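Local coordinates for protein flavin-dependent monooxygenase, oxygenase subunit HsaA (Rhodococcus sp., PDB 2RFQ) that catalyses the FMNH2- and O2-dependent ortho-hydroxylation of the phenolic steroid 3-HSA during cholesterol breakdown, as the oxygenase component of a two-component monooxygenase, at residues A[20-23]-A[24-28]; A[37-40]-A[41-44]; A[93-96]-A[97-100]; A[224-227]-A[228-231]; A[256-259]-A[260-264]. All coordinates share one frame; numbering follows the deposited sequence. Where two conformers were deposited one is given.

How the interactions relate
The five contacts are local ones that follow each other along the chain. Interactions 1, 2 and 3 fall within the N-terminal helical region of the acyl-CoA dehydrogenase-like fold, interaction 4 in the loop between helices 210-214 and 233-266, and interaction 5 near the end of the long helix 233-266. Interactions 1 and 2, with centres 11 Å apart, touch through Arg-26, Asp-39 and Ser-40, which ties the first helices together. Interactions 3 and 4, 10 Å apart, touch through Trp-94 and Asn-224, fastening the 210-233 connection to the end of helix 80-96. Interaction 5 lies at the 1PS pocket, across the chain's centre from interaction 3 and about 45 Å from it, between centres.

Interaction 1: residues A[20-23]-A[24-28]; sequences LPTL and RERAQ
Arg-24 N donates to Leu-20 O and Glu-25 N to Pro-21 O, both at 2.9 Å and nearly straight. The bond from Arg-26 N to Thr-22 O is longer, at 3.1 Å, and more bent (139° at the hydrogen), and the same N-H makes a weak second bond to Leu-23 O.

In the side-chain contacts, aliphatic carbons lie over a face of each of two guanidinium groups. Thr-22 and Arg-26 run side by side in the same direction: Thr-22 CG2 sits 3.5 Å from Arg-26 CZ, over the centre of one guanidinium face. CG2 points away from the backbone N of Thr-22, beside the carbonyl carbon (chi1 -65°), and this carries the methyl alongside the arginine. Arg-24 instead reaches back along the preceding turn, and its NH1 lies 3.8 Å from Leu-20 CB.

The charged end of Arg-26 is held from outside, by a salt bridge to Asp-39 and a hydrogen bond to Ser-40, while Leu-20 and Leu-23 pack on helix 65-76. This is i to i+4 packing along the last turn of helix 11-25 and into the junction with helix 27-33, in the N-terminal helical domain of the acyl-CoA dehydrogenase fold.

Interaction 2: residues A[37-40]-A[41-44]; sequences PDDS and MKAL
Ser-40 and Leu-44 meet one turn apart, where Leu-44 N donates to Ser-40 O in a 2.8 Å bond. The leucine then folds over the same oxygen: its CG lies 3.3 Å from Ser-40 O, and CD1 follows close behind. With OG anti to the carbonyl carbon (chi1 -69°), the hydroxyl of Ser-40 points to Arg-26, which is also the partner of Asp-39 OD2.

Met-41, a selenomethionine, gives its backbone N to Pro-37 O at 3.1 Å, with the donor in the carbonyl plane. Pro-37 occupies the N-cap position, so this bond closes the first turn of helix 38-47, part of the N-terminal helical domain of the acyl-CoA dehydrogenase fold. The side chain of Met-41 passes Pro-37 O at CG and then bends at chi2 and chi3, leading its selenium end away to pack against Val-85 and Ile-89 of helix 80-96.

On the outer side Asp-39 and Lys-42 are linked indirectly. A water donates to Asp-39 OD1 at 3.0 Å and accepts from Lys-42 NZ at 3.2 Å, bridging charged atoms that lie 5.0 Å apart (OD1 to NZ). Lys-42 NZ also has a direct ionic partner in Glu-46.

Interaction 3: residues A[93-96]-A[97-100]; sequences NWHL and ALFS
His-95 and Phe-99 bring their rings together near the C-terminal end of helix 80-96, ahead of helix 101-108. Phe-99 CE2 lies over one face of the imidazole, displaced toward its rim, at 3.7 Å from His-95 NE2. The planes are inclined at 59°. The edge of the same phenyl ring faces the backbone, with CD2 lying 3.5 Å from His-95 O near the ring plane.

Next to this pair, Leu-98 CD1 approaches the six-membered part of the Trp-94 ring, 3.5 Å from CZ3. Leu-96 CD1 meets Phe-99 CD2 at 4.0 Å, the two side chains crossing at about a right angle. With CG of Leu-96 anti to the backbone N (chi1 -169°), the branch is carried over to the phenyl ring.

The backbone sets these positions through a type I beta turn from Leu-96 to Phe-99, closed by Phe-99 N to Leu-96 O at 3.0 Å, and through Leu-98 N to His-95 O, also 3.0 Å. Both donors stand well above the carbonyl planes.

Farther out, Trp-94 NE1 bonds to Val-228 O. His-95 ND1 is hydrogen-bonded to the hydroxyl of Tyr-120. Phe-99 CE2 thus packs on one face of a histidine whose other nitrogen is consistent with a role in orienting Tyr-120, which by similarity belongs to the FMN site.

Interaction 4: residues A[224-227]-A[228-231]; sequences NTAP and VYKM
Tyr-229 lays its ring against the methyl of Ala-226, CE2 lying 3.8 Å from Ala-226 CB, while CD2 of the same ring reaches Asn-224 CB at 4.0 Å. CG of the tyrosine is anti to the carbonyl carbon (chi1 -55°), which swings the ring back over the residues that precede the turn. Val-228 CG1 covers one face from 3.7 Å above the plane, over the ring centre.

The chain here winds into a short 3-10 segment, whose i to i+3 bonds run from Tyr-229 N to Ala-226 O (3.1 Å) and from Lys-230 N to Pro-227 O (3.0 Å). It lies in the connection between helices 210-214 and 233-266, against the N-terminal helical domain: Tyr-229 OH bonds to Leu-53 O, Asn-224 ND2 to Ala-97 O, and the rings of Tyr-229 and Trp-94 meet.

Lys-230 runs out extended and bends only at its last torsion (chi4 74°), bringing NZ back beside Thr-225. One water accepts from Lys-230 NZ at 2.8 Å and donates to both Asn-224 O and Ala-226 O. A second water donates to Thr-225 O and accepts from the same NZ, each at 3.1 Å.

Interaction 5: residues A[256-259]-A[260-264]; sequences HVEH and QGKRV. With 1PS (3-pyridinium-1-ylpropane-1-sulfonate), chain E.
A single water is gripped by three groups beside the bound 1PS: it donates to the sulfonate O1 of 1PS at 2.9 Å, accepts from Gln-260 NE2 at 3.1 Å and is hydrogen-bonded to His-256 ND1. All these protein groups stand on one face of helix 233-266, in the C-terminal helical bundle of the acyl-CoA dehydrogenase fold. Leu-355 N binds the same ligand directly.

Gln-260 lies across the imidazole one turn earlier. Its CG is 3.6 Å from the centroid of the His-256 ring, a CH-pi contact over the face, and its backbone N bonds to His-256 O. The chain bends at chi2 (-56°), turning the amide so that NE2 meets the water while OE1 is directed at Arg-263.

His-259 offers one ring face to the ligand, with 1PS C6 3.6 Å from CE1, toward the rim. Arg-263 CD lies 3.7 Å from His-259 NE2. Thr-347, which touches His-259, lines the 1PS pocket and, like Arg-263, belongs by similarity to the FMN site, consistent with a ligand close to the flavin position. Phe-385 of a second subunit packs on Gln-260.

Arg-263 NH1 donates to a lone pair of Gln-260 OE1 at 2.8 Å, with the oxygen only 2° out of the guanidinium plane.

Interaction 1: residues A[20-23]-A[24-28]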
loop_
_atom_site.group_PDB
_atom_site.type_symbol
_atom_site.label_atom_id
_atom_site.label_comp_id
_atom_site.label_asym_id
_atom_site.label_seq_id
_atom_site.Cartn_x
_atom_site.Cartn_y
_atom_site.Cartn_z
ATOM N N LEU A 20 -25.971 18.712 -15.348
ATOM C CA LEU A 20 -25.224 18.291 -14.137
ATOM C C LEU A 20 -25.622 19.007 -12.835
ATOM O O LEU A 20 -25.819 18.333 -11.809
ATOM C CB LEU A 20 -23.703 18.368 -14.346
ATOM C CG LEU A 20 -23.117 17.488 -15.439
ATOM C CD1 LEU A 20 -21.588 17.398 -15.319
ATOM C CD2 LEU A 20 -23.737 16.070 -15.469
ATOM N N PRO A 21 -25.760 20.344 -12.856
ATOM C CA PRO A 21 -26.138 21.007 -11.593
ATOM C C PRO A 21 -27.446 20.471 -11.015
ATOM O O PRO A 21 -27.569 20.346 -9.800
ATOM C CB PRO A 21 -26.263 22.493 -11.998
ATOM C CG PRO A 21 -25.356 22.610 -13.194
ATOM C CD PRO A 21 -25.582 21.326 -13.944
ATOM N N THR A 22 -28.412 20.143 -11.878
ATOM C CA THR A 22 -29.680 19.570 -11.431
ATOM C C THR A 22 -29.422 18.240 -10.750
ATOM O O THR A 22 -29.912 17.995 -9.651
ATOM C CB THR A 22 -30.656 19.403 -12.622
ATOM O OG1 THR A 22 -30.982 20.705 -13.118
ATOM C CG2 THR A 22 -31.942 18.715 -12.189
ATOM N N LEU A 23 -28.625 17.397 -11.396
ATOM C CA LEU A 23 -28.282 16.091 -10.822
ATOM C C LEU A 23 -27.589 16.214 -9.453
ATOM O O LEU A 23 -27.919 15.463 -8.529
ATOM C CB LEU A 23 -27.437 15.262 -11.806
ATOM C CG LEU A 23 -28.084 15.027 -13.168
ATOM C CD1 LEU A 23 -27.202 14.080 -14.001
ATOM C CD2 LEU A 23 -29.514 14.460 -13.043
ATOM N N ARG A 24 -26.643 17.150 -9.323
ATOM C CA ARG A 24 -25.953 17.355 -8.044
ATOM C C ARG A 24 -26.933 17.810 -6.982
ATOM O O ARG A 24 -26.908 17.309 -5.872
ATOM C CB ARG A 24 -24.865 18.414 -8.157
ATOM C CG ARG A 24 -23.700 18.024 -8.992
ATOM C CD ARG A 24 -22.507 18.986 -8.798
ATOM N NE ARG A 24 -21.634 18.781 -9.942
ATOM C CZ ARG A 24 -21.632 19.542 -11.033
ATOM N NH1 ARG A 24 -20.839 19.216 -12.046
ATOM N NH2 ARG A 24 -22.399 20.637 -11.100
ATOM N N GLU A 25 -27.788 18.777 -7.322
ATOM C CA GLU A 25 -28.746 19.316 -6.356
ATOM C C GLU A 25 -29.694 18.245 -5.838
ATOM O O GLU A 25 -30.124 18.301 -4.686
ATOM C CB GLU A 25 -29.534 20.467 -6.971
ATOM C CG GLU A 25 -28.697 21.697 -7.206
ATOM C CD GLU A 25 -29.432 22.785 -7.951
ATOM O OE1 GLU A 25 -30.477 22.497 -8.569
ATOM O OE2 GLU A 25 -28.953 23.937 -7.922
ATOM N N ARG A 26 -29.995 17.257 -6.684
ATOM C CA ARG A 26 -30.945 16.221 -6.328
ATOM C C ARG A 26 -30.303 15.012 -5.667
ATOM O O ARG A 26 -31.018 14.068 -5.303
ATOM C CB ARG A 26 -31.675 15.722 -7.579
ATOM C CG ARG A 26 -32.510 16.779 -8.266
ATOM C CD ARG A 26 -33.297 16.102 -9.342
ATOM N NE ARG A 26 -34.338 17.002 -9.832
ATOM C CZ ARG A 26 -34.810 16.995 -11.076
ATOM N NH1 ARG A 26 -34.366 16.118 -11.964
ATOM N NH2 ARG A 26 -35.752 17.864 -11.421
ATOM N N ALA A 27 -28.972 15.004 -5.548
ATOM C CA ALA A 27 -28.300 13.780 -5.047
ATOM C C ALA A 27 -28.820 13.293 -3.677
ATOM O O ALA A 27 -29.001 12.081 -3.501
ATOM C CB ALA A 27 -26.793 13.946 -5.049
ATOM N N GLN A 28 -29.066 14.199 -2.709
ATOM C CA GLN A 28 -29.550 13.700 -1.400
ATOM C C GLN A 28 -30.955 13.158 -1.527
ATOM O O GLN A 28 -31.280 12.116 -0.976
ATOM C CB GLN A 28 -29.479 14.721 -0.237
ATOM C CG GLN A 28 -29.771 14.019 1.132
ATOM C CD GLN A 28 -28.811 12.824 1.441
ATOM O OE1 GLN A 28 -27.614 12.934 1.273
ATOM N NE2 GLN A 28 -29.356 11.710 1.913
#

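Interaction 2: residues A[37-40]-A[41-44]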
loop_
_atom_site.group_PDB
_atom_site.type_symbol
_atom_site.label_atom_id
_atom_site.label_comp_id
_atom_site.label_asym_id
_atom_site.label_seq_id
_atom_site.Cartn_x
_atom_site.Cartn_y
_atom_site.Cartn_z
ATOM N N PRO A 37 -34.983 9.996 -9.544
ATOM C CA PRO A 37 -36.201 10.755 -9.851
ATOM C C PRO A 37 -36.645 10.597 -11.314
ATOM O O PRO A 37 -35.816 10.534 -12.255
ATOM C CB PRO A 37 -35.801 12.192 -9.535
ATOM C CG PRO A 37 -34.822 12.036 -8.412
ATOM C CD PRO A 37 -33.962 10.856 -8.913
ATOM N N ASP A 38 -37.956 10.506 -11.496
ATOM C CA ASP A 38 -38.540 10.389 -12.838
ATOM C C ASP A 38 -38.051 11.543 -13.703
ATOM O O ASP A 38 -37.727 11.342 -14.882
ATOM C CB ASP A 38 -40.067 10.435 -12.793
ATOM C CG ASP A 38 -40.685 9.280 -12.014
ATOM O OD1 ASP A 38 -40.015 8.258 -11.771
ATOM O OD2 ASP A 38 -41.894 9.406 -11.692
ATOM N N ASP A 39 -37.975 12.739 -13.109
ATOM C CA ASP A 39 -37.662 13.917 -13.905
ATOM C C ASP A 39 -36.199 13.904 -14.341
ATOM O O ASP A 39 -35.873 14.396 -15.429
ATOM C CB ASP A 39 -37.985 15.209 -13.151
ATOM C CG ASP A 39 -37.970 16.391 -14.061
ATOM O OD1 ASP A 39 -38.805 16.414 -14.982
ATOM O OD2 ASP A 39 -37.089 17.257 -13.894
ATOM N N SER A 40 -35.324 13.302 -13.533
ATOM C CA SER A 40 -33.927 13.099 -13.972
ATOM C C SER A 40 -33.844 12.139 -15.154
ATOM O O SER A 40 -33.125 12.374 -16.134
ATOM C CB SER A 40 -33.045 12.589 -12.806
ATOM O OG SER A 40 -32.866 13.609 -11.798
HETATM N N MSE A 41 -34.570 11.038 -15.068
HETATM C CA MSE A 41 -34.551 10.061 -16.175
HETATM C C MSE A 41 -35.122 10.708 -17.451
HETATM O O MSE A 41 -34.595 10.483 -18.553
HETATM C CB MSE A 41 -35.300 8.776 -15.795
HETATM C CG MSE A 41 -34.665 7.997 -14.637
HETATM SE SE MSE A 41 -32.865 7.325 -15.119
HETATM C CE MSE A 41 -33.381 5.835 -16.267
ATOM N N LYS A 42 -36.176 11.521 -17.309
ATOM C CA LYS A 42 -36.743 12.233 -18.455
ATOM C C LYS A 42 -35.721 13.197 -19.063
ATOM O O LYS A 42 -35.535 13.221 -20.282
ATOM C CB LYS A 42 -38.012 12.969 -18.023
ATOM C CG LYS A 42 -38.688 13.753 -19.127
ATOM C CD LYS A 42 -40.031 14.308 -18.621
ATOM C CE LYS A 42 -40.730 15.183 -19.685
ATOM N NZ LYS A 42 -40.116 16.534 -19.792
ATOM N N ALA A 43 -35.028 13.950 -18.208
ATOM C CA ALA A 43 -34.035 14.914 -18.696
ATOM C C ALA A 43 -32.897 14.170 -19.383
ATOM O O ALA A 43 -32.407 14.610 -20.435
ATOM C CB ALA A 43 -33.508 15.746 -17.569
ATOM N N LEU A 44 -32.471 13.056 -18.787
ATOM C CA LEU A 44 -31.411 12.234 -19.400
ATOM C C LEU A 44 -31.843 11.738 -20.792
ATOM O O LEU A 44 -31.069 11.830 -21.767
ATOM C CB LEU A 44 -31.032 11.067 -18.491
ATOM C CG LEU A 44 -30.191 11.504 -17.280
ATOM C CD1 LEU A 44 -30.209 10.380 -16.255
ATOM C CD2 LEU A 44 -28.759 11.898 -17.702
HETATM O O HOH W 1 -37.699 17.027 -17.715
#

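Interaction 3: residues A[93-96]-A[97-100]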
loop_
_atom_site.group_PDB
_atom_site.type_symbol
_atom_site.label_atom_id
_atom_site.label_comp_id
_atom_site.label_asym_id
_atom_site.label_seq_id
_atom_site.Cartn_x
_atom_site.Cartn_y
_atom_site.Cartn_z
ATOM N N ASN A 93 -29.230 -1.028 -24.378
ATOM C CA ASN A 93 -29.623 -0.672 -25.759
ATOM C C ASN A 93 -28.619 -1.201 -26.775
ATOM O O ASN A 93 -28.970 -1.478 -27.923
ATOM C CB ASN A 93 -29.873 0.838 -25.889
ATOM C CG ASN A 93 -31.132 1.276 -25.129
ATOM O OD1 ASN A 93 -31.899 0.433 -24.648
ATOM N ND2 ASN A 93 -31.329 2.584 -24.985
ATOM N N TRP A 94 -27.388 -1.364 -26.315
ATOM C CA TRP A 94 -26.356 -2.065 -27.064
ATOM C C TRP A 94 -26.688 -3.573 -27.085
ATOM O O TRP A 94 -26.662 -4.223 -28.133
ATOM C CB TRP A 94 -24.975 -1.813 -26.409
ATOM C CG TRP A 94 -23.809 -2.519 -27.077
ATOM C CD1 TRP A 94 -22.970 -2.002 -28.034
ATOM C CD2 TRP A 94 -23.355 -3.863 -26.827
ATOM N NE1 TRP A 94 -22.034 -2.956 -28.418
ATOM C CE2 TRP A 94 -22.240 -4.093 -27.679
ATOM C CE3 TRP A 94 -23.771 -4.884 -25.961
ATOM C CZ2 TRP A 94 -21.549 -5.297 -27.695
ATOM C CZ3 TRP A 94 -23.066 -6.120 -25.994
ATOM C CH2 TRP A 94 -21.983 -6.298 -26.855
ATOM N N HIS A 95 -26.989 -4.129 -25.919
ATOM C CA HIS A 95 -27.285 -5.570 -25.825
ATOM C C HIS A 95 -28.490 -5.942 -26.695
ATOM O O HIS A 95 -28.446 -6.937 -27.436
ATOM C CB HIS A 95 -27.535 -5.971 -24.356
ATOM C CG HIS A 95 -27.574 -7.458 -24.130
ATOM N ND1 HIS A 95 -27.913 -8.005 -22.913
ATOM C CD2 HIS A 95 -27.306 -8.505 -24.954
ATOM C CE1 HIS A 95 -27.858 -9.327 -22.989
ATOM N NE2 HIS A 95 -27.476 -9.657 -24.212
ATOM N N LEU A 96 -29.545 -5.125 -26.661
ATOM C CA LEU A 96 -30.733 -5.450 -27.447
ATOM C C LEU A 96 -30.467 -5.456 -28.955
ATOM O O LEU A 96 -31.128 -6.172 -29.696
ATOM C CB LEU A 96 -31.892 -4.508 -27.112
ATOM C CG LEU A 96 -33.253 -4.918 -27.689
ATOM C CD1 LEU A 96 -33.707 -6.278 -27.184
ATOM C CD2 LEU A 96 -34.333 -3.851 -27.412
ATOM N N ALA A 97 -29.509 -4.649 -29.409
ATOM C CA ALA A 97 -29.113 -4.614 -30.822
ATOM C C ALA A 97 -28.654 -5.977 -31.334
ATOM O O ALA A 97 -28.622 -6.198 -32.540
ATOM C CB ALA A 97 -27.997 -3.602 -31.017
ATOM N N LEU A 98 -28.262 -6.857 -30.401
ATOM C CA LEU A 98 -27.752 -8.179 -30.739
ATOM C C LEU A 98 -28.866 -9.221 -30.804
ATOM O O LEU A 98 -28.689 -10.273 -31.427
ATOM C CB LEU A 98 -26.657 -8.627 -29.758
ATOM C CG LEU A 98 -25.458 -7.686 -29.547
ATOM C CD1 LEU A 98 -24.569 -8.189 -28.407
ATOM C CD2 LEU A 98 -24.662 -7.593 -30.817
ATOM N N PHE A 99 -30.012 -8.927 -30.183
ATOM C CA PHE A 99 -31.159 -9.828 -30.250
ATOM C C PHE A 99 -31.731 -9.811 -31.672
ATOM O O PHE A 99 -31.393 -8.944 -32.494
ATOM C CB PHE A 99 -32.275 -9.425 -29.270
ATOM C CG PHE A 99 -32.038 -9.843 -27.830
ATOM C CD1 PHE A 99 -32.857 -10.803 -27.217
ATOM C CD2 PHE A 99 -31.042 -9.220 -27.066
ATOM C CE1 PHE A 99 -32.669 -11.146 -25.848
ATOM C CE2 PHE A 99 -30.847 -9.568 -25.712
ATOM C CZ PHE A 99 -31.666 -10.516 -25.101
ATOM N N SER A 100 -32.622 -10.758 -31.939
ATOM C CA SER A 100 -33.297 -10.823 -33.234
ATOM C C SER A 100 -33.972 -9.491 -33.561
ATOM O O SER A 100 -34.407 -8.743 -32.650
ATOM C CB SER A 100 -34.347 -11.941 -33.212
ATOM O OG SER A 100 -35.421 -11.579 -32.350
#

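Interaction 4: residues A[224-227]-A[228-231]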
loop_
_atom_site.group_PDB
_atom_site.type_symbol
_atom_site.label_atom_id
_atom_site.label_comp_id
_atom_site.label_asym_id
_atom_site.label_seq_id
_atom_site.Cartn_x
_atom_site.Cartn_y
_atom_site.Cartn_z
ATOM N N ASN A 224 -27.905 -4.791 -37.779
ATOM C CA ASN A 224 -27.158 -3.802 -37.007
ATOM C C ASN A 224 -25.659 -4.025 -37.218
ATOM O O ASN A 224 -24.999 -4.727 -36.448
ATOM C CB ASN A 224 -27.554 -3.849 -35.526
ATOM C CG ASN A 224 -29.016 -3.482 -35.303
ATOM O OD1 ASN A 224 -29.550 -2.599 -35.972
ATOM N ND2 ASN A 224 -29.666 -4.152 -34.349
ATOM N N THR A 225 -25.151 -3.427 -38.291
ATOM C CA THR A 225 -23.815 -3.742 -38.805
ATOM C C THR A 225 -22.716 -2.816 -38.262
ATOM O O THR A 225 -21.523 -3.001 -38.604
ATOM C CB THR A 225 -23.792 -3.685 -40.366
ATOM O OG1 THR A 225 -24.123 -2.352 -40.767
ATOM C CG2 THR A 225 -24.820 -4.661 -40.960
ATOM N N ALA A 226 -23.093 -1.830 -37.435
ATOM C CA ALA A 226 -22.112 -0.865 -36.920
ATOM C C ALA A 226 -21.007 -1.592 -36.131
ATOM O O ALA A 226 -21.283 -2.587 -35.438
ATOM C CB ALA A 226 -22.768 0.193 -36.055
ATOM N N PRO A 227 -19.752 -1.124 -36.253
ATOM C CA PRO A 227 -18.654 -1.845 -35.570
ATOM C C PRO A 227 -18.794 -1.912 -34.048
ATOM O O PRO A 227 -18.277 -2.851 -33.435
ATOM C CB PRO A 227 -17.388 -1.075 -35.988
ATOM C CG PRO A 227 -17.913 0.315 -36.429
ATOM C CD PRO A 227 -19.234 -0.011 -37.090
ATOM N N VAL A 228 -19.497 -0.962 -33.435
ATOM C CA VAL A 228 -19.641 -1.010 -31.975
ATOM C C VAL A 228 -20.312 -2.325 -31.510
ATOM O O VAL A 228 -20.016 -2.818 -30.408
ATOM C CB VAL A 228 -20.384 0.239 -31.413
ATOM C CG1 VAL A 228 -21.863 0.254 -31.836
ATOM C CG2 VAL A 228 -20.260 0.297 -29.887
ATOM N N TYR A 229 -21.174 -2.916 -32.352
ATOM C CA TYR A 229 -21.898 -4.138 -31.932
ATOM C C TYR A 229 -21.038 -5.403 -32.024
ATOM O O TYR A 229 -21.487 -6.479 -31.609
ATOM C CB TYR A 229 -23.252 -4.297 -32.663
ATOM C CG TYR A 229 -24.102 -3.077 -32.472
ATOM C CD1 TYR A 229 -24.508 -2.690 -31.182
ATOM C CD2 TYR A 229 -24.446 -2.259 -33.548
ATOM C CE1 TYR A 229 -25.225 -1.513 -30.958
ATOM C CE2 TYR A 229 -25.182 -1.105 -33.352
ATOM C CZ TYR A 229 -25.580 -0.737 -32.062
ATOM O OH TYR A 229 -26.288 0.414 -31.849
ATOM N N LYS A 230 -19.806 -5.272 -32.531
ATOM C CA LYS A 230 -18.876 -6.406 -32.594
ATOM C C LYS A 230 -17.907 -6.372 -31.397
ATOM O O LYS A 230 -17.011 -7.223 -31.283
ATOM C CB LYS A 230 -18.129 -6.413 -33.925
ATOM C CG LYS A 230 -19.095 -6.638 -35.071
ATOM C CD LYS A 230 -18.397 -6.671 -36.415
ATOM C CE LYS A 230 -19.399 -7.105 -37.496
ATOM N NZ LYS A 230 -20.390 -6.033 -37.843
HETATM N N MSE A 231 -18.076 -5.370 -30.530
HETATM C CA MSE A 231 -17.242 -5.289 -29.321
HETATM C C MSE A 231 -17.527 -6.472 -28.392
HETATM O O MSE A 231 -18.666 -6.891 -28.289
HETATM C CB MSE A 231 -17.500 -3.983 -28.563
HETATM C CG MSE A 231 -17.059 -2.756 -29.333
HETATM SE SE MSE A 231 -15.129 -2.436 -29.109
HETATM C CE MSE A 231 -15.145 -1.908 -27.201
HETATM O O HOH W 2 -22.263 -5.091 -36.042
HETATM O O HOH W 3 -18.525 -3.589 -38.402
#

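Interaction 5: residues A[256-259]-A[260-264]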
loop_
_atom_site.group_PDB
_atom_site.type_symbol
_atom_site.label_atom_id
_atom_site.label_comp_id
_atom_site.label_asym_id
_atom_site.label_seq_id
_atom_site.Cartn_x
_atom_site.Cartn_y
_atom_site.Cartn_z
ATOM N N HIS A 256 -13.979 17.780 -3.311
ATOM C CA HIS A 256 -12.928 17.930 -2.297
ATOM C C HIS A 256 -12.044 19.126 -2.571
ATOM O O HIS A 256 -11.829 19.972 -1.692
ATOM C CB HIS A 256 -12.079 16.650 -2.233
ATOM C CG HIS A 256 -10.917 16.739 -1.288
ATOM N ND1 HIS A 256 -11.067 16.689 0.084
ATOM C CD2 HIS A 256 -9.586 16.857 -1.520
ATOM C CE1 HIS A 256 -9.874 16.765 0.655
ATOM N NE2 HIS A 256 -8.958 16.858 -0.300
ATOM N N VAL A 257 -11.552 19.236 -3.801
ATOM C CA VAL A 257 -10.672 20.375 -4.135
ATOM C C VAL A 257 -11.398 21.728 -4.051
ATOM O O VAL A 257 -10.814 22.710 -3.578
ATOM C CB VAL A 257 -9.954 20.165 -5.486
ATOM C CG1 VAL A 257 -9.172 21.439 -5.935
ATOM C CG2 VAL A 257 -9.030 18.963 -5.391
ATOM N N GLU A 258 -12.666 21.777 -4.469
ATOM C CA GLU A 258 -13.449 23.023 -4.337
ATOM C C GLU A 258 -13.584 23.434 -2.880
ATOM O O GLU A 258 -13.288 24.582 -2.523
ATOM C CB GLU A 258 -14.830 22.867 -4.963
ATOM C CG GLU A 258 -15.747 24.085 -4.736
ATOM C CD GLU A 258 -17.067 23.907 -5.438
ATOM O OE1 GLU A 258 -17.919 23.150 -4.928
ATOM O OE2 GLU A 258 -17.243 24.513 -6.514
ATOM N N HIS A 259 -13.971 22.490 -2.027
ATOM C CA HIS A 259 -14.159 22.796 -0.614
ATOM C C HIS A 259 -12.831 23.152 0.060
ATOM O O HIS A 259 -12.731 24.172 0.756
ATOM C CB HIS A 259 -14.827 21.639 0.106
ATOM C CG HIS A 259 -15.096 21.923 1.545
ATOM N ND1 HIS A 259 -16.182 22.663 1.960
ATOM C CD2 HIS A 259 -14.402 21.604 2.666
ATOM C CE1 HIS A 259 -16.162 22.764 3.278
ATOM N NE2 HIS A 259 -15.089 22.140 3.730
ATOM N N GLN A 260 -11.811 22.326 -0.164
ATOM C CA GLN A 260 -10.500 22.565 0.434
ATOM C C GLN A 260 -9.846 23.837 -0.087
ATOM O O GLN A 260 -9.227 24.568 0.686
ATOM C CB GLN A 260 -9.579 21.362 0.241
ATOM C CG GLN A 260 -10.041 20.120 0.982
ATOM C CD GLN A 260 -10.222 20.354 2.478
ATOM O OE1 GLN A 260 -9.492 21.149 3.085
ATOM N NE2 GLN A 260 -11.209 19.678 3.077
ATOM N N GLY A 261 -9.996 24.112 -1.382
ATOM C CA GLY A 261 -9.404 25.312 -1.995
ATOM C C GLY A 261 -9.883 26.567 -1.299
ATOM O O GLY A 261 -9.093 27.460 -0.994
ATOM N N LYS A 262 -11.186 26.621 -1.043
ATOM C CA LYS A 262 -11.789 27.721 -0.305
ATOM C C LYS A 262 -11.224 27.835 1.094
ATOM O O LYS A 262 -10.869 28.928 1.515
ATOM C CB LYS A 262 -13.299 27.563 -0.264
ATOM C CG LYS A 262 -13.955 27.942 -1.580
ATOM C CD LYS A 262 -15.460 27.956 -1.475
ATOM C CE LYS A 262 -16.075 26.679 -2.018
ATOM N NZ LYS A 262 -17.433 26.946 -2.601
ATOM N N ARG A 263 -11.113 26.707 1.795
ATOM C CA ARG A 263 -10.540 26.696 3.137
ATOM C C ARG A 263 -9.115 27.236 3.166
ATOM O O ARG A 263 -8.795 28.101 3.995
ATOM C CB ARG A 263 -10.528 25.289 3.716
ATOM C CG ARG A 263 -11.891 24.699 3.999
ATOM C CD ARG A 263 -11.734 23.395 4.756
ATOM N NE ARG A 263 -11.079 23.603 6.048
ATOM C CZ ARG A 263 -9.905 23.090 6.409
ATOM N NH1 ARG A 263 -9.228 22.302 5.588
ATOM N NH2 ARG A 263 -9.409 23.358 7.613
ATOM N N VAL A 264 -8.263 26.721 2.274
ATOM C CA VAL A 264 -6.843 27.093 2.250
ATOM C C VAL A 264 -6.623 28.556 1.861
ATOM O O VAL A 264 -5.734 29.215 2.403
ATOM C CB VAL A 264 -5.994 26.145 1.341
ATOM C CG1 VAL A 264 -6.581 26.047 -0.029
ATOM C CG2 VAL A 264 -4.530 26.609 1.253
HETATM N N1 1PS E . -19.143 20.168 4.266
HETATM C C1 1PS E . -19.519 19.741 5.496
HETATM C C2 1PS E . -20.663 20.254 6.111
HETATM C C3 1PS E . -19.855 21.105 3.606
HETATM C C4 1PS E . -21.007 21.657 4.178
HETATM C C5 1PS E . -21.415 21.221 5.443
HETATM C C6 1PS E . -17.930 19.621 3.630
HETATM C C7 1PS E . -18.116 18.164 3.204
HETATM C C8 1PS E . -16.918 17.666 2.395
HETATM S S1 1PS E . -17.114 17.913 0.743
HETATM O O1 1PS E . -15.779 17.622 0.155
HETATM O O2 1PS E . -17.481 19.321 0.434
HETATM O O3 1PS E . -18.222 17.036 0.254
HETATM O O HOH W 4 -13.290 18.030 1.494
HETATM O O HOH W 5 -17.534 23.617 -1.849
#